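Local coordinates for protein serine--tRNA ligase, cytoplasmic (Candida albicans, PDB 3QO8) that attaches serine to tRNA(Ser) in two steps, first activating the amino acid with ATP as Ser-AMP and then transferring it to the acceptor end of the tRNA, at residues A[22-27]-A[110-115]; A[116-121]-A[339-344]; A[311-316]-A[372-377]; A[123-128]-A[335-340]. All coordinates share one frame; numbering follows the deposited sequence.

In the fold
Contact 1 comes first along the chain, joining helix 15-25 to the loop that follows helix 74-107. That loop runs on through contact 2, whose centre is about 8 Å from that of contact 1, and into strand 126-131 in contact 4, whose centre is about 9 Å from that of contact 2. Contacts 2 and 4 join this loop and strand to the class II catalytic core and share Ile339 and Val340. Contact 3 lies inside the core, about 16 Å from contact 1 between centres, yet Asn110 and His113 reach its residues Thr374 and Trp313. The chain running from helix 74-107 to strand 126-131 thus meets the core at successive points.

Contact 1. Residues A[22-27]-A[110-115]; sequences QKKRGD and NIVHES
The flat guanidinium of Arg25 meets the 110-115 loop at its edge and over one face. At the edge, Arg25 NE and NH2 approach side-on and both donate to the carbonyl oxygen Asn110 O, each N...O distance being 2.9 Å, with that oxygen only 6° out of the guanidinium plane. The two donors use the acceptor differently: NE lies in the carbonyl plane, whereas NH2 sits 35° above it. Over one face comes the methyl Val112 CG2, 3.8 Å from Arg25 NE. This paired grip fixes the rotation of the guanidinium; Arg25 NH1 turns to Asn345 O. With the side chain extended from CG to NE, the group reaches past the valine methyl to the Asn110 carbonyl. The side-chain amide of Asn110 serves another neighbour, ND2 donating to Thr374 OG1.

One residue earlier, Lys24 stretches out beyond CG and brings NZ to 3.4 Å from Glu114 OE1, a weak salt bridge in which the two chains cross at about a right angle. Two waters hold the ammonium more closely: one, 2.7 Å from Lys24 NZ, donates to His113 O, and the other, 2.9 Å from Lys24 NZ, donates to Val112 O. The lysine is thereby linked through water to two successive loop carbonyls.

Gly26, with positive phi, ends helix 15-25 in a Schellman motif, Asp27 N and Gly26 N bonding back to Gln22 O and Lys23 O. The contact therefore docks a helix C-terminus of the tRNA-binding N-terminal domain onto the loop leaving helix 74-107.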
loop_
_atom_site.group_PDB
_atom_site.type_symbol
_atom_site.label_atom_id
_atom_site.label_comp_id
_atom_site.label_asym_id
_atom_site.label_seq_id
_atom_site.Cartn_x
_atom_site.Cartn_y
_atom_site.Cartn_z
ATOM N N GLN A 22 20.686 -29.974 0.602
ATOM C CA GLN A 22 21.522 -28.793 0.367
ATOM C C GLN A 22 22.183 -28.853 -1.010
ATOM O O GLN A 22 22.275 -27.852 -1.723
ATOM C CB GLN A 22 22.585 -28.661 1.456
ATOM C CG GLN A 22 22.019 -28.190 2.815
ATOM C CD GLN A 22 21.369 -26.825 2.725
ATOM O OE1 GLN A 22 20.155 -26.710 2.575
ATOM N NE2 GLN A 22 22.180 -25.781 2.805
ATOM N N LYS A 23 22.641 -30.044 -1.367
ATOM C CA LYS A 23 23.308 -30.265 -2.643
ATOM C C LYS A 23 22.343 -30.015 -3.794
ATOM O O LYS A 23 22.673 -29.307 -4.747
ATOM C CB LYS A 23 23.852 -31.691 -2.698
ATOM C CG LYS A 23 25.075 -31.874 -3.579
ATOM C CD LYS A 23 25.798 -33.153 -3.181
ATOM C CE LYS A 23 25.954 -33.216 -1.659
ATOM N NZ LYS A 23 26.559 -34.487 -1.170
ATOM N N LYS A 24 21.144 -30.587 -3.697
ATOM C CA LYS A 24 20.097 -30.354 -4.695
ATOM C C LYS A 24 19.776 -28.873 -4.847
ATOM O O LYS A 24 19.480 -28.405 -5.944
ATOM C CB LYS A 24 18.821 -31.103 -4.320
ATOM C CG LYS A 24 18.956 -32.608 -4.340
ATOM C CD LYS A 24 17.606 -33.253 -4.159
ATOM C CE LYS A 24 17.722 -34.739 -3.920
ATOM N NZ LYS A 24 16.375 -35.265 -3.545
ATOM N N ARG A 25 19.826 -28.148 -3.734
ATOM C CA ARG A 25 19.485 -26.731 -3.709
ATOM C C ARG A 25 20.588 -25.887 -4.334
ATOM O O ARG A 25 20.365 -24.737 -4.712
ATOM C CB ARG A 25 19.243 -26.262 -2.261
ATOM C CG ARG A 25 17.861 -26.600 -1.705
ATOM C CD ARG A 25 17.633 -26.025 -0.285
ATOM N NE ARG A 25 16.273 -26.333 0.136
ATOM C CZ ARG A 25 15.213 -25.645 -0.270
ATOM N NH1 ARG A 25 15.367 -24.595 -1.077
ATOM N NH2 ARG A 25 14.004 -26.007 0.119
ATOM N N GLY A 26 21.782 -26.462 -4.430
ATOM C CA GLY A 26 22.953 -25.699 -4.817
ATOM C C GLY A 26 23.437 -24.834 -3.664
ATOM O O GLY A 26 24.092 -23.815 -3.876
ATOM N N ASP A 27 23.104 -25.236 -2.440
ATOM C CA ASP A 27 23.503 -24.489 -1.248
ATOM C C ASP A 27 24.566 -25.230 -0.435
ATOM O O ASP A 27 24.900 -26.377 -0.724
ATOM C CB ASP A 27 22.289 -24.182 -0.357
ATOM C CG ASP A 27 21.296 -23.243 -1.015
ATOM O OD1 ASP A 27 21.639 -22.628 -2.051
ATOM O OD2 ASP A 27 20.169 -23.112 -0.486
ATOM N N ASN A 110 14.612 -25.849 3.554
ATOM C CA ASN A 110 13.745 -26.977 3.857
ATOM C C ASN A 110 14.189 -28.212 3.051
ATOM O O ASN A 110 14.814 -28.082 1.989
ATOM C CB ASN A 110 12.303 -26.602 3.507
ATOM C CG ASN A 110 11.287 -27.449 4.237
ATOM O OD1 ASN A 110 11.645 -28.349 4.985
ATOM N ND2 ASN A 110 10.008 -27.145 4.040
ATOM N N ILE A 111 13.875 -29.405 3.549
ATOM C CA ILE A 111 14.232 -30.636 2.836
ATOM C C ILE A 111 13.474 -30.740 1.526
ATOM O O ILE A 111 12.244 -30.806 1.512
ATOM C CB ILE A 111 13.909 -31.897 3.654
ATOM C CG1 ILE A 111 14.593 -31.841 5.020
ATOM C CG2 ILE A 111 14.312 -33.160 2.874
ATOM C CD1 ILE A 111 16.013 -31.408 4.940
ATOM N N VAL A 112 14.209 -30.755 0.422
ATOM C CA VAL A 112 13.589 -30.905 -0.884
ATOM C C VAL A 112 12.919 -32.266 -1.034
ATOM O O VAL A 112 13.535 -33.310 -0.829
ATOM C CB VAL A 112 14.598 -30.714 -2.023
ATOM C CG1 VAL A 112 13.898 -30.903 -3.351
ATOM C CG2 VAL A 112 15.226 -29.332 -1.926
ATOM N N HIS A 113 11.645 -32.232 -1.398
ATOM C CA HIS A 113 10.859 -33.438 -1.549
ATOM C C HIS A 113 11.471 -34.335 -2.625
ATOM O O HIS A 113 11.927 -33.861 -3.669
ATOM C CB HIS A 113 9.418 -33.073 -1.891
ATOM C CG HIS A 113 8.469 -34.226 -1.817
ATOM N ND1 HIS A 113 7.995 -34.871 -2.938
ATOM C CD2 HIS A 113 7.913 -34.856 -0.756
ATOM C CE1 HIS A 113 7.178 -35.842 -2.573
ATOM N NE2 HIS A 113 7.108 -35.854 -1.255
ATOM N N GLU A 114 11.499 -35.633 -2.348
ATOM C CA GLU A 114 12.123 -36.604 -3.250
ATOM C C GLU A 114 11.599 -36.584 -4.679
ATOM O O GLU A 114 12.278 -37.040 -5.599
ATOM C CB GLU A 114 11.987 -38.016 -2.678
ATOM C CG GLU A 114 12.886 -38.272 -1.484
ATOM C CD GLU A 114 14.360 -38.258 -1.855
ATOM O OE1 GLU A 114 14.669 -38.212 -3.067
ATOM O OE2 GLU A 114 15.210 -38.296 -0.935
ATOM N N SER A 115 10.397 -36.066 -4.875
ATOM C CA SER A 115 9.811 -36.057 -6.208
ATOM C C SER A 115 10.304 -34.889 -7.064
ATOM O O SER A 115 10.021 -34.847 -8.252
ATOM C CB SER A 115 8.290 -36.024 -6.128
ATOM O OG SER A 115 7.839 -34.739 -5.733
HETATM O O HOH W 1 14.373 -34.342 -5.090
HETATM O O HOH W 2 16.132 -33.797 -1.019
#

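Contact 2. Residues A[116-121]-A[339-344]; sequences VVDSQD and IVSGEL. With MG (magnesium ion), chain E.
Ser341 N donates to Val117 O at 2.9 Å, the donor standing nearly along the C=O axis, and Gly342 N donates to Ser119 O, also at 2.9 Å. Between these bonds Ser341 OG accepts from Ser119 N at 3.1 Å; its chi1 of 53° sets the hydroxyl between its own backbone N and carbonyl carbon, facing the 116-121 loop. The same hydroxyl bonds to Lys24 O, so one serine joins the loop to the end of helix 15-25. Val116 CG1 packs 3.4 Å from Ile339 O, while Val340 lays its branches against Ser119 O and the Ser119 CB.

The loop before strand 126-131 is in this way paired with the loop between strands 334-338 and 350-358 of the class II core. Within the former, Ser119 OG accepts from Asp121 N at 3.0 Å in an ST turn; in the latter, residues 341-343 form a short 3-10 segment. Gln120, bent at chi2, folds its amide back over Gly342, with OE1 3.5 Å from Gly342 CA. One water spans Gln120 OE1 and Gly342 O; another spans Gln120 O and Glu343 OE2.

Further out, Leu344 O binds a magnesium ion at 2.3 Å, a different ion from the one held by Glu366 and Ser369. Four waters also bind it, and one of them donates to Ser341 O.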
loop_
_atom_site.group_PDB
_atom_site.type_symbol
_atom_site.label_atom_id
_atom_site.label_comp_id
_atom_site.label_asym_id
_atom_site.label_seq_id
_atom_site.Cartn_x
_atom_site.Cartn_y
_atom_site.Cartn_z
ATOM N N VAL A 116 11.023 -33.944 -6.463
ATOM C CA VAL A 116 11.505 -32.767 -7.186
ATOM C C VAL A 116 12.743 -33.080 -8.033
ATOM O O VAL A 116 13.671 -33.730 -7.561
ATOM C CB VAL A 116 11.819 -31.595 -6.215
ATOM C CG1 VAL A 116 12.440 -30.411 -6.959
ATOM C CG2 VAL A 116 10.542 -31.142 -5.476
ATOM N N VAL A 117 12.746 -32.623 -9.285
ATOM C CA VAL A 117 13.900 -32.798 -10.169
ATOM C C VAL A 117 15.133 -32.103 -9.604
ATOM O O VAL A 117 15.079 -30.932 -9.246
ATOM C CB VAL A 117 13.622 -32.251 -11.586
ATOM C CG1 VAL A 117 14.908 -32.237 -12.428
ATOM C CG2 VAL A 117 12.550 -33.080 -12.266
ATOM N N ASP A 118 16.240 -32.831 -9.530
ATOM C CA ASP A 118 17.485 -32.277 -9.021
ATOM C C ASP A 118 18.266 -31.562 -10.126
ATOM O O ASP A 118 18.919 -32.203 -10.944
ATOM C CB ASP A 118 18.328 -33.394 -8.403
ATOM C CG ASP A 118 19.713 -32.926 -8.000
ATOM O OD1 ASP A 118 19.985 -31.707 -8.073
ATOM O OD2 ASP A 118 20.527 -33.775 -7.592
ATOM N N SER A 119 18.210 -30.233 -10.143
ATOM C CA SER A 119 18.905 -29.466 -11.175
ATOM C C SER A 119 18.947 -27.990 -10.839
ATOM O O SER A 119 18.111 -27.491 -10.092
ATOM C CB SER A 119 18.205 -29.636 -12.524
ATOM O OG SER A 119 18.858 -28.874 -13.526
ATOM N N GLN A 120 19.921 -27.288 -11.408
ATOM C CA GLN A 120 20.015 -25.847 -11.239
ATOM C C GLN A 120 19.463 -25.134 -12.469
ATOM O O GLN A 120 19.454 -23.908 -12.532
ATOM C CB GLN A 120 21.468 -25.441 -11.012
ATOM C CG GLN A 120 22.157 -26.227 -9.912
ATOM C CD GLN A 120 21.534 -25.998 -8.544
ATOM O OE1 GLN A 120 21.342 -24.859 -8.111
ATOM N NE2 GLN A 120 21.215 -27.086 -7.858
ATOM N N ASP A 121 18.989 -25.913 -13.434
ATOM C CA ASP A 121 18.590 -25.380 -14.732
ATOM C C ASP A 121 17.098 -25.583 -14.977
ATOM O O ASP A 121 16.634 -26.715 -15.132
ATOM C CB ASP A 121 19.407 -26.060 -15.834
ATOM C CG ASP A 121 19.181 -25.446 -17.206
ATOM O OD1 ASP A 121 18.267 -24.606 -17.360
ATOM O OD2 ASP A 121 19.923 -25.821 -18.143
ATOM N N ILE A 339 9.012 -27.088 -10.478
ATOM C CA ILE A 339 10.235 -26.292 -10.419
ATOM C C ILE A 339 11.438 -27.097 -9.909
ATOM O O ILE A 339 11.336 -27.814 -8.905
ATOM C CB ILE A 339 10.020 -25.025 -9.531
ATOM C CG1 ILE A 339 8.865 -24.184 -10.076
ATOM C CG2 ILE A 339 11.293 -24.193 -9.456
ATOM C CD1 ILE A 339 9.090 -23.674 -11.519
ATOM N N VAL A 340 12.576 -26.957 -10.587
ATOM C CA VAL A 340 13.785 -27.703 -10.222
ATOM C C VAL A 340 14.295 -27.309 -8.838
ATOM O O VAL A 340 14.077 -26.181 -8.388
ATOM C CB VAL A 340 14.933 -27.505 -11.251
ATOM C CG1 VAL A 340 14.566 -28.131 -12.594
ATOM C CG2 VAL A 340 15.266 -26.016 -11.406
ATOM N N SER A 341 14.994 -28.232 -8.184
ATOM C CA SER A 341 15.467 -28.010 -6.814
ATOM C C SER A 341 16.256 -26.712 -6.647
ATOM O O SER A 341 16.151 -26.054 -5.618
ATOM C CB SER A 341 16.310 -29.188 -6.334
ATOM O OG SER A 341 17.357 -29.472 -7.256
ATOM N N GLY A 342 17.039 -26.348 -7.658
ATOM C CA GLY A 342 17.926 -25.203 -7.560
ATOM C C GLY A 342 17.231 -23.857 -7.592
ATOM O O GLY A 342 17.862 -22.830 -7.364
ATOM N N GLU A 343 15.927 -23.874 -7.862
ATOM C CA GLU A 343 15.117 -22.664 -7.946
ATOM C C GLU A 343 14.064 -22.558 -6.837
ATOM O O GLU A 343 13.179 -21.705 -6.897
ATOM C CB GLU A 343 14.419 -22.615 -9.306
ATOM C CG GLU A 343 15.374 -22.460 -10.467
ATOM C CD GLU A 343 15.880 -21.041 -10.590
ATOM O OE1 GLU A 343 15.036 -20.129 -10.717
ATOM O OE2 GLU A 343 17.110 -20.836 -10.548
ATOM N N LEU A 344 14.141 -23.429 -5.838
ATOM C CA LEU A 344 13.221 -23.350 -4.700
ATOM C C LEU A 344 13.749 -22.372 -3.660
ATOM O O LEU A 344 14.935 -22.394 -3.340
ATOM C CB LEU A 344 13.049 -24.726 -4.040
ATOM C CG LEU A 344 12.471 -25.848 -4.898
ATOM C CD1 LEU A 344 12.387 -27.142 -4.096
ATOM C CD2 LEU A 344 11.108 -25.439 -5.439
HETATM MG MG MG E . 17.158 -21.682 -3.213
HETATM O O HOH W 3 20.571 -22.367 -8.201
HETATM O O HOH W 4 19.057 -22.400 -10.234
HETATM O O HOH W 5 17.382 -24.024 -4.066
HETATM O O HOH W 6 16.826 -19.250 -2.487
HETATM O O HOH W 7 17.532 -22.547 -0.849
HETATM O O HOH W 8 19.468 -20.929 -3.193
#

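Contact 3. Residues A[311-316]-A[372-377]; sequences KSWEEF and NCTDYQ
An amide nitrogen, Asn372 ND2, rides over one face of the Trp313 indole, 3.1 Å above the ring plane and offset toward the rim. The amide and indole planes stand 55° apart. The contact joins the first turn of helix 312-329 to the end of strand 363-372, within the class II synthetase core. There Asn372 forms an Asx turn, its OD1 accepting from Thr374 N at 2.8 Å, and a type II' beta turn follows from Cys373 to Tyr376.

Asn372 ND2 donates to Ser312 OG at 3.1 Å with an angle of 162° at the hydrogen, and the hydroxyl lies close to the amide plane. Both ends of the buried amide are thus occupied. The same hydroxyl has His399 ND1 as a second partner. With chi1 at -172°, Asn372 swings its amide across to the helix, while the OD1 and ND2 bonds restrain its flip.

The edge of the Phe316 ring lies near Asn372 N; Tyr352 meets the same ring edge-to-face. His113 packs against the Trp313 ring. Beyond the asparagine, the methyl Thr374 CG2 touches Trp313 CZ2 at 3.9 Å.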
loop_
_atom_site.group_PDB
_atom_site.type_symbol
_atom_site.label_atom_id
_atom_site.label_comp_id
_atom_site.label_asym_id
_atom_site.label_seq_id
_atom_site.Cartn_x
_atom_site.Cartn_y
_atom_site.Cartn_z
ATOM N N LYS A 311 -1.481 -34.371 5.879
ATOM C CA LYS A 311 -2.447 -34.046 4.831
ATOM C C LYS A 311 -1.973 -32.992 3.838
ATOM O O LYS A 311 -2.708 -32.628 2.917
ATOM C CB LYS A 311 -3.795 -33.651 5.457
ATOM C CG LYS A 311 -4.462 -34.817 6.195
ATOM C CD LYS A 311 -5.647 -34.388 7.055
ATOM C CE LYS A 311 -6.885 -34.099 6.220
ATOM N NZ LYS A 311 -8.079 -33.799 7.071
ATOM N N SER A 312 -0.743 -32.512 4.003
ATOM C CA SER A 312 -0.309 -31.369 3.209
ATOM C C SER A 312 -0.122 -31.719 1.743
ATOM O O SER A 312 -0.382 -30.900 0.863
ATOM C CB SER A 312 0.974 -30.760 3.766
ATOM O OG SER A 312 2.024 -31.701 3.730
ATOM N N TRP A 313 0.353 -32.929 1.465
ATOM C CA TRP A 313 0.612 -33.279 0.077
ATOM C C TRP A 313 -0.676 -33.383 -0.747
ATOM O O TRP A 313 -0.726 -32.944 -1.895
ATOM C CB TRP A 313 1.513 -34.515 -0.028
ATOM C CG TRP A 313 2.829 -34.245 0.646
ATOM C CD1 TRP A 313 3.257 -34.744 1.844
ATOM C CD2 TRP A 313 3.858 -33.351 0.195
ATOM N NE1 TRP A 313 4.497 -34.234 2.154
ATOM C CE2 TRP A 313 4.889 -33.378 1.158
ATOM C CE3 TRP A 313 4.009 -32.533 -0.930
ATOM C CZ2 TRP A 313 6.058 -32.629 1.024
ATOM C CZ3 TRP A 313 5.170 -31.782 -1.057
ATOM C CH2 TRP A 313 6.180 -31.840 -0.089
ATOM N N GLU A 314 -1.722 -33.929 -0.148
ATOM C CA GLU A 314 -3.041 -33.923 -0.770
ATOM C C GLU A 314 -3.561 -32.486 -0.924
ATOM O O GLU A 314 -4.162 -32.135 -1.936
ATOM C CB GLU A 314 -4.012 -34.757 0.068
ATOM C CG GLU A 314 -5.428 -34.827 -0.471
ATOM C CD GLU A 314 -6.359 -35.621 0.438
ATOM O OE1 GLU A 314 -6.426 -35.316 1.653
ATOM O OE2 GLU A 314 -7.021 -36.555 -0.065
ATOM N N GLU A 315 -3.319 -31.645 0.078
ATOM C CA GLU A 315 -3.763 -30.255 -0.009
ATOM C C GLU A 315 -3.050 -29.507 -1.133
ATOM O O GLU A 315 -3.667 -28.694 -1.827
ATOM C CB GLU A 315 -3.530 -29.519 1.305
ATOM C CG GLU A 315 -4.148 -28.110 1.311
ATOM C CD GLU A 315 -5.669 -28.130 1.260
ATOM O OE1 GLU A 315 -6.270 -29.120 1.732
ATOM O OE2 GLU A 315 -6.264 -27.148 0.757
ATOM N N PHE A 316 -1.750 -29.768 -1.291
ATOM C CA PHE A 316 -0.958 -29.152 -2.366
ATOM C C PHE A 316 -1.623 -29.411 -3.722
ATOM O O PHE A 316 -1.756 -28.501 -4.547
ATOM C CB PHE A 316 0.475 -29.721 -2.344
ATOM C CG PHE A 316 1.362 -29.241 -3.474
ATOM C CD1 PHE A 316 2.160 -28.124 -3.322
ATOM C CD2 PHE A 316 1.427 -29.944 -4.674
ATOM C CE1 PHE A 316 2.998 -27.689 -4.353
ATOM C CE2 PHE A 316 2.258 -29.510 -5.722
ATOM C CZ PHE A 316 3.047 -28.390 -5.556
ATOM N N ASN A 372 4.400 -26.189 -1.115
ATOM C CA ASN A 372 4.249 -26.825 0.186
ATOM C C ASN A 372 5.507 -26.514 0.980
ATOM O O ASN A 372 6.612 -26.917 0.595
ATOM C CB ASN A 372 4.074 -28.340 0.054
ATOM C CG ASN A 372 3.727 -29.009 1.379
ATOM O OD1 ASN A 372 3.784 -28.384 2.443
ATOM N ND2 ASN A 372 3.371 -30.290 1.316
ATOM N N CYS A 373 5.339 -25.760 2.063
ATOM C CA CYS A 373 6.453 -25.345 2.909
ATOM C C CYS A 373 6.522 -26.216 4.165
ATOM O O CYS A 373 7.246 -25.904 5.115
ATOM C CB CYS A 373 6.313 -23.850 3.280
ATOM S SG CYS A 373 6.389 -22.746 1.803
ATOM N N THR A 374 5.772 -27.316 4.153
ATOM C CA THR A 374 5.654 -28.203 5.312
ATOM C C THR A 374 5.652 -27.402 6.625
ATOM O O THR A 374 4.845 -26.475 6.769
ATOM C CB THR A 374 6.695 -29.375 5.294
ATOM O OG1 THR A 374 8.034 -28.866 5.358
ATOM C CG2 THR A 374 6.534 -30.208 4.025
ATOM N N ASP A 375 6.526 -27.731 7.576
ATOM C CA ASP A 375 6.518 -27.011 8.858
ATOM C C ASP A 375 7.706 -26.077 9.053
ATOM O O ASP A 375 8.070 -25.769 10.182
ATOM C CB ASP A 375 6.452 -27.988 10.035
ATOM C CG ASP A 375 7.587 -29.011 10.012
ATOM O OD1 ASP A 375 8.614 -28.757 9.348
ATOM O OD2 ASP A 375 7.452 -30.064 10.669
ATOM N N TYR A 376 8.312 -25.632 7.958
ATOM C CA TYR A 376 9.494 -24.775 8.018
ATOM C C TYR A 376 9.140 -23.425 8.647
ATOM O O TYR A 376 9.866 -22.914 9.499
ATOM C CB TYR A 376 10.027 -24.567 6.600
ATOM C CG TYR A 376 11.413 -23.962 6.473
ATOM C CD1 TYR A 376 12.548 -24.761 6.560
ATOM C CD2 TYR A 376 11.582 -22.602 6.232
ATOM C CE1 TYR A 376 13.814 -24.223 6.421
ATOM C CE2 TYR A 376 12.844 -22.051 6.092
ATOM C CZ TYR A 376 13.956 -22.870 6.186
ATOM O OH TYR A 376 15.217 -22.346 6.031
ATOM N N GLN A 377 8.019 -22.847 8.225
ATOM C CA GLN A 377 7.604 -21.546 8.743
ATOM C C GLN A 377 6.877 -21.685 10.077
ATOM O O GLN A 377 7.090 -20.896 10.998
ATOM C CB GLN A 377 6.720 -20.820 7.729
ATOM C CG GLN A 377 7.430 -20.532 6.410
ATOM C CD GLN A 377 6.456 -20.405 5.256
ATOM O OE1 GLN A 377 5.558 -21.236 5.093
ATOM N NE2 GLN A 377 6.609 -19.350 4.465
#

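Contact 4. Residues A[123-128]-A[335-340]; sequences ENNELV and RVVGIV
Backbone bonds between Glu126 and Gly338 pair two antiparallel strands. As a hydrogen-bonded pair, they exchange Glu126 N to Gly338 O at 2.9 Å and Gly338 N to Glu126 O at 2.8 Å. Val128 N continues the pairing to Val336 O, also at 2.8 Å, and Leu127 faces Val337 between these bonds as a non-hydrogen-bonded pair. The short strand axes come within 4.5 Å at 139°, a twisted antiparallel pairing. CA-H...O contacts run from Val337 CA to Glu126 O and from Asn125 CA to Gly338 O.

A side chain also bonds to the backbone: Asn125 OD1 accepts from Val340 N at 3.1 Å, the donor tilted 32° from the amide carbonyl plane. The Asn125 chi1 of -75° directs the amide along Ile339, where OD1 can meet Val340 N, and leaves Asn125 ND2 3.7 Å from Ile339 CD1.

Apolar contacts flank the pair. Leu127 CD1 rests on the aliphatic part of Arg335, 3.9 Å from Arg335 CD, the chains crossing at about a right angle; the Arg335 guanidinium pairs with Glu355. Across the strands, Val128 CB meets Val336 CG1.

Strand 126-131 thereby adds to strand 334-338 in the mixed catalytic sheet. Strand 350-358 pairs with the latter as well, presenting Tyr352 to Val128 and Val336, while helix 312-329 meets Val336 through Ile320 and Glu324.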
loop_
_atom_site.group_PDB
_atom_site.type_symbol
_atom_site.label_atom_id
_atom_site.label_comp_id
_atom_site.label_asym_id
_atom_site.label_seq_id
_atom_site.Cartn_x
_atom_site.Cartn_y
_atom_site.Cartn_z
ATOM N N GLU A 123 15.465 -25.368 -17.450
ATOM C CA GLU A 123 15.214 -26.149 -18.653
ATOM C C GLU A 123 14.722 -27.533 -18.258
ATOM O O GLU A 123 14.043 -28.202 -19.036
ATOM C CB GLU A 123 16.482 -26.274 -19.500
ATOM C CG GLU A 123 16.874 -24.998 -20.221
ATOM C CD GLU A 123 15.912 -24.640 -21.341
ATOM O OE1 GLU A 123 15.490 -23.464 -21.410
ATOM O OE2 GLU A 123 15.583 -25.532 -22.155
ATOM N N ASN A 124 15.058 -27.942 -17.035
ATOM C CA ASN A 124 14.724 -29.275 -16.542
ATOM C C ASN A 124 13.485 -29.323 -15.661
ATOM O O ASN A 124 13.198 -30.365 -15.061
ATOM C CB ASN A 124 15.921 -29.890 -15.810
ATOM C CG ASN A 124 17.092 -30.159 -16.748
ATOM O OD1 ASN A 124 18.197 -29.648 -16.555
ATOM N ND2 ASN A 124 16.847 -30.963 -17.769
ATOM N N ASN A 125 12.774 -28.196 -15.559
ATOM C CA ASN A 125 11.472 -28.178 -14.902
ATOM C C ASN A 125 10.629 -29.314 -15.443
ATOM O O ASN A 125 10.636 -29.574 -16.641
ATOM C CB ASN A 125 10.729 -26.867 -15.173
ATOM C CG ASN A 125 11.288 -25.695 -14.388
ATOM O OD1 ASN A 125 12.108 -25.865 -13.486
ATOM N ND2 ASN A 125 10.827 -24.490 -14.725
ATOM N N GLU A 126 9.911 -29.990 -14.558
ATOM C CA GLU A 126 9.021 -31.067 -14.958
ATOM C C GLU A 126 7.787 -30.486 -15.637
ATOM O O GLU A 126 7.181 -29.538 -15.138
ATOM C CB GLU A 126 8.614 -31.883 -13.730
ATOM C CG GLU A 126 7.503 -32.880 -13.984
ATOM C CD GLU A 126 7.052 -33.574 -12.715
ATOM O OE1 GLU A 126 7.612 -33.257 -11.640
ATOM O OE2 GLU A 126 6.137 -34.430 -12.796
ATOM N N LEU A 127 7.417 -31.034 -16.787
ATOM C CA LEU A 127 6.189 -30.607 -17.442
ATOM C C LEU A 127 5.073 -31.468 -16.891
ATOM O O LEU A 127 4.937 -32.631 -17.258
ATOM C CB LEU A 127 6.278 -30.733 -18.968
ATOM C CG LEU A 127 4.991 -30.346 -19.711
ATOM C CD1 LEU A 127 4.601 -28.877 -19.453
ATOM C CD2 LEU A 127 5.088 -30.619 -21.212
ATOM N N VAL A 128 4.304 -30.899 -15.969
ATOM C CA VAL A 128 3.310 -31.658 -15.213
ATOM C C VAL A 128 2.012 -31.836 -15.999
ATOM O O VAL A 128 1.525 -32.950 -16.162
ATOM C CB VAL A 128 3.016 -30.992 -13.840
ATOM C CG1 VAL A 128 1.892 -31.718 -13.112
ATOM C CG2 VAL A 128 4.277 -30.965 -12.990
ATOM N N ARG A 335 0.394 -24.100 -18.788
ATOM C CA ARG A 335 1.019 -25.351 -18.397
ATOM C C ARG A 335 1.385 -25.271 -16.921
ATOM O O ARG A 335 1.613 -24.184 -16.395
ATOM C CB ARG A 335 2.274 -25.627 -19.229
ATOM C CG ARG A 335 3.358 -24.564 -19.110
ATOM C CD ARG A 335 4.619 -24.967 -19.907
ATOM N NE ARG A 335 5.733 -24.048 -19.666
ATOM C CZ ARG A 335 6.814 -23.947 -20.443
ATOM N NH1 ARG A 335 6.939 -24.708 -21.519
ATOM N NH2 ARG A 335 7.777 -23.082 -20.138
ATOM N N VAL A 336 1.420 -26.420 -16.261
ATOM C CA VAL A 336 1.900 -26.515 -14.878
ATOM C C VAL A 336 3.261 -27.205 -14.887
ATOM O O VAL A 336 3.429 -28.279 -15.498
ATOM C CB VAL A 336 0.919 -27.318 -14.016
ATOM C CG1 VAL A 336 1.449 -27.471 -12.578
ATOM C CG2 VAL A 336 -0.450 -26.633 -14.004
ATOM N N VAL A 337 4.236 -26.589 -14.230
ATOM C CA VAL A 337 5.596 -27.119 -14.223
ATOM C C VAL A 337 6.132 -27.333 -12.820
ATOM O O VAL A 337 5.907 -26.519 -11.925
ATOM C CB VAL A 337 6.573 -26.211 -15.024
ATOM C CG1 VAL A 337 6.128 -26.111 -16.485
ATOM C CG2 VAL A 337 6.656 -24.823 -14.410
ATOM N N GLY A 338 6.853 -28.432 -12.638
ATOM C CA GLY A 338 7.490 -28.734 -11.372
ATOM C C GLY A 338 8.862 -28.092 -11.334
ATOM O O GLY A 338 9.769 -28.497 -12.057
ATOM N N ILE A 339 9.012 -27.088 -10.478
ATOM C CA ILE A 339 10.235 -26.292 -10.419
ATOM C C ILE A 339 11.438 -27.097 -9.909
ATOM O O ILE A 339 11.336 -27.814 -8.905
ATOM C CB ILE A 339 10.020 -25.025 -9.531
ATOM C CG1 ILE A 339 8.865 -24.184 -10.076
ATOM C CG2 ILE A 339 11.293 -24.193 -9.456
ATOM C CD1 ILE A 339 9.090 -23.674 -11.519
ATOM N N VAL A 340 12.576 -26.957 -10.587
ATOM C CA VAL A 340 13.785 -27.703 -10.222
ATOM C C VAL A 340 14.295 -27.309 -8.838
ATOM O O VAL A 340 14.077 -26.181 -8.388
ATOM C CB VAL A 340 14.933 -27.505 -11.251
ATOM C CG1 VAL A 340 14.566 -28.131 -12.594
ATOM C CG2 VAL A 340 15.266 -26.016 -11.406
#